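PDB 6U94: RND efflux system, outer membrane lipoprotein, NodT family from Burkholderia mallei, which probably serves as the outer membrane channel component of a tripartite efflux pump, carrying substrates out of the cell. Local coordinates for residues T176-R181 with Q235-E240. Residues are numbered along the deposited sequence; the frame is centred on the assembly and turned at random.
Sequences TLLADR and QIAQDE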
ATOM      1  N   THR A 176      -6.527   5.203   4.279  1.00 67.66           N
ATOM      2  CA  THR A 176      -5.818   6.453   4.538  1.00 66.75           C
ATOM      3  C   THR A 176      -6.721   7.461   5.240  1.00 69.91           C
ATOM      4  O   THR A 176      -6.265   8.217   6.106  1.00 71.53           O
ATOM      5  CB  THR A 176      -5.271   7.032   3.232  1.00 63.59           C
ATOM      6  OG1 THR A 176      -4.276   6.149   2.694  1.00 61.66           O
ATOM      7  CG2 THR A 176      -4.653   8.404   3.456  1.00 63.87           C
ATOM      8  N   LEU A 177      -8.011   7.477   4.891  1.00 67.13           N
ATOM      9  CA  LEU A 177      -8.955   8.348   5.584  1.00 70.02           C
ATOM     10  C   LEU A 177      -9.021   8.016   7.070  1.00 74.02           C
ATOM     11  O   LEU A 177      -8.904   8.903   7.924  1.00 72.53           O
ATOM     12  CB  LEU A 177     -10.338   8.230   4.946  1.00 69.94           C
ATOM     13  CG  LEU A 177     -11.461   9.005   5.633  1.00 75.20           C
ATOM     14  CD1 LEU A 177     -11.174  10.500   5.623  1.00 75.36           C
ATOM     15  CD2 LEU A 177     -12.802   8.708   4.975  1.00 72.96           C
ATOM     16  N   LEU A 178      -9.212   6.736   7.396  1.00 71.99           N
ATOM     17  CA  LEU A 178      -9.299   6.334   8.794  1.00 73.57           C
ATOM     18  C   LEU A 178      -7.995   6.599   9.534  1.00 75.25           C
ATOM     19  O   LEU A 178      -8.010   6.870  10.742  1.00 76.77           O
ATOM     20  CB  LEU A 178      -9.681   4.858   8.887  1.00 74.11           C
ATOM     21  CG  LEU A 178     -10.993   4.487   8.194  1.00 76.03           C
ATOM     22  CD1 LEU A 178     -11.334   3.030   8.438  1.00 74.51           C
ATOM     23  CD2 LEU A 178     -12.122   5.390   8.663  1.00 78.58           C
ATOM     24  N   ALA A 179      -6.860   6.532   8.833  1.00 72.52           N
ATOM     25  CA  ALA A 179      -5.585   6.846   9.468  1.00 68.95           C
ATOM     26  C   ALA A 179      -5.466   8.337   9.758  1.00 72.52           C
ATOM     27  O   ALA A 179      -5.033   8.731  10.846  1.00 80.41           O
ATOM     28  CB  ALA A 179      -4.428   6.371   8.589  1.00 60.46           C
ATOM     29  N   ASP A 180      -5.862   9.181   8.803  1.00 75.06           N
ATOM     30  CA  ASP A 180      -5.783  10.624   8.999  1.00 74.87           C
ATOM     31  C   ASP A 180      -6.753  11.117  10.065  1.00 75.86           C
ATOM     32  O   ASP A 180      -6.504  12.165  10.673  1.00 78.48           O
ATOM     33  CB  ASP A 180      -6.035  11.347   7.675  1.00 74.82           C
ATOM     34  CG  ASP A 180      -4.784  11.437   6.818  1.00 75.94           C
ATOM     35  OD1 ASP A 180      -3.690  11.619   7.386  1.00 74.84           O
ATOM     36  OD2 ASP A 180      -4.887  11.325   5.577  1.00 73.50           O
ATOM     37  N   ARG A 181      -7.850  10.396  10.302  1.00 75.77           N
ATOM     38  CA  ARG A 181      -8.727  10.740  11.417  1.00 77.51           C
ATOM     39  C   ARG A 181      -8.047  10.444  12.748  1.00 79.95           C
ATOM     40  O   ARG A 181      -8.072  11.270  13.669  1.00 83.79           O
ATOM     41  CB  ARG A 181     -10.047   9.979  11.311  1.00 77.28           C
ATOM     42  CG  ARG A 181     -10.962  10.440  10.193  1.00 80.80           C
ATOM     43  CD  ARG A 181     -12.247   9.630  10.199  1.00 85.73           C
ATOM     44  NE  ARG A 181     -13.148  10.007   9.115  1.00 90.45           N
ATOM     45  CZ  ARG A 181     -14.351   9.472   8.929  1.00 93.81           C
ATOM     46  NH1 ARG A 181     -14.793   8.535   9.757  1.00 93.36           N
ATOM     47  NH2 ARG A 181     -15.110   9.872   7.917  1.00 92.37           N
ATOM     48  N   GLN A 235      -5.589  16.907   5.214  1.00 80.22           N
ATOM     49  CA  GLN A 235      -5.404  15.593   4.605  1.00 77.41           C
ATOM     50  C   GLN A 235      -6.694  14.784   4.645  1.00 82.84           C
ATOM     51  O   GLN A 235      -6.979  14.017   3.718  1.00 87.50           O
ATOM     52  CB  GLN A 235      -4.269  14.844   5.301  1.00 75.56           C
ATOM     53  CG  GLN A 235      -2.894  15.462   5.075  1.00 76.91           C
ATOM     54  CD  GLN A 235      -1.769  14.636   5.673  1.00 79.07           C
ATOM     55  OE1 GLN A 235      -2.005  13.622   6.329  1.00 77.65           O
ATOM     56  NE2 GLN A 235      -0.534  15.069   5.444  1.00 79.60           N
ATOM     57  N   ILE A 236      -7.488  14.943   5.706  1.00 82.06           N
ATOM     58  CA  ILE A 236      -8.810  14.324   5.749  1.00 80.93           C
ATOM     59  C   ILE A 236      -9.668  14.831   4.598  1.00 83.02           C
ATOM     60  O   ILE A 236     -10.390  14.060   3.954  1.00 81.53           O
ATOM     61  CB  ILE A 236      -9.480  14.586   7.112  1.00 78.69           C
ATOM     62  CG1 ILE A 236      -8.880  13.676   8.186  1.00 78.13           C
ATOM     63  CG2 ILE A 236     -10.990  14.399   7.026  1.00 76.03           C
ATOM     64  CD1 ILE A 236      -9.466  13.901   9.564  1.00 79.58           C
ATOM     65  N   ALA A 237      -9.597  16.135   4.318  1.00 85.00           N
ATOM     66  CA  ALA A 237     -10.361  16.701   3.211  1.00 90.76           C
ATOM     67  C   ALA A 237      -9.935  16.096   1.878  1.00 89.57           C
ATOM     68  O   ALA A 237     -10.781  15.770   1.037  1.00 89.12           O
ATOM     69  CB  ALA A 237     -10.201  18.221   3.189  1.00 92.13           C
ATOM     70  N   GLN A 238      -8.625  15.931   1.671  1.00 91.30           N
ATOM     71  CA  GLN A 238      -8.138  15.344   0.426  1.00 92.46           C
ATOM     72  C   GLN A 238      -8.594  13.898   0.278  1.00 91.42           C
ATOM     73  O   GLN A 238      -8.990  13.475  -0.815  1.00 96.45           O
ATOM     74  CB  GLN A 238      -6.613  15.429   0.369  1.00 92.32           C
ATOM     75  CG  GLN A 238      -6.048  16.838   0.421  1.00 92.78           C
ATOM     76  CD  GLN A 238      -4.545  16.842   0.625  1.00 90.08           C
ATOM     77  OE1 GLN A 238      -3.950  15.815   0.952  1.00 87.75           O
ATOM     78  NE2 GLN A 238      -3.923  18.000   0.433  1.00 90.06           N
ATOM     79  N   ASP A 239      -8.535  13.123   1.365  1.00 86.01           N
ATOM     80  CA  ASP A 239      -8.983  11.734   1.316  1.00 84.33           C
ATOM     81  C   ASP A 239     -10.443  11.641   0.894  1.00 88.32           C
ATOM     82  O   ASP A 239     -10.806  10.805   0.055  1.00 89.43           O
ATOM     83  CB  ASP A 239      -8.792  11.069   2.680  1.00 86.10           C
ATOM     84  CG  ASP A 239      -7.345  11.055   3.131  1.00 86.14           C
ATOM     85  OD1 ASP A 239      -6.457  11.459   2.352  1.00 86.29           O
ATOM     86  OD2 ASP A 239      -7.100  10.638   4.279  1.00 86.10           O
ATOM     87  N   GLU A 240     -11.295  12.492   1.467  1.00 85.03           N
ATOM     88  CA  GLU A 240     -12.715  12.441   1.146  1.00 90.75           C
ATOM     89  C   GLU A 240     -12.984  12.888  -0.287  1.00 92.91           C
ATOM     90  O   GLU A 240     -13.909  12.375  -0.930  1.00 97.47           O
ATOM     91  CB  GLU A 240     -13.502  13.294   2.141  1.00 90.51           C
ATOM     92  CG  GLU A 240     -13.384  12.806   3.576  1.00 90.89           C
ATOM     93  CD  GLU A 240     -14.117  13.693   4.567  1.00 94.20           C
ATOM     94  OE1 GLU A 240     -14.319  14.890   4.268  1.00 96.68           O
ATOM     95  OE2 GLU A 240     -14.496  13.186   5.645  1.00 94.15           O
TER
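Asp239 and Asp180 face each other between two neighbouring helices, their OD2 atoms 2.7 Å apart and their carboxylate planes turned only 26° from one another. A separation this short suggests that one of the two acids probably holds a proton. Arg90 spans the pair, with salt bridges to Asp180 OD2 and Asp239 OD1. Asp239 OD2 stands 3.1 Å from Thr176 O, without a bond between them, and the CG2 methyl lies beside it; with CG2 anti to the backbone N, it is the methyl and not OG1 that meets the carboxylate, while Thr176 OG1 bonds to Asn172 O. Asp180 OD1 comes within 2.8 Å of Gln235 OE1, the amide plane steeply inclined to the carboxylate, but no bond links these two acceptors; OD1 is hydrogen-bonded to a glycerol, probably from the crystallisation liquor.

Segments 176-181 and 235-240 run antiparallel at 163°, their axes 9.1 Å apart at closest approach. They belong to the two arms of one long helical hairpin, of the kind that builds the α-helical barrel of outer membrane efflux proteins. On one flank of the acid pair the packing turns apolar. Ile236 lays CG1 against Asp180 CB at 3.7 Å, and its extended outer end carries CD1 to Arg181 CA and CG. Leu177, with CG anti to its N (chi1 175°), rests CD1 against both Asp239 CB and Glu240 CG, 3.8 Å from each, with Ile236 CG2 alongside. Beyond it, Glu240 OE2 sits 4.1 Å from Arg181 NH2, near the guanidinium plane at its edge but too far for a salt bridge; NH2 instead donates to Val255 O.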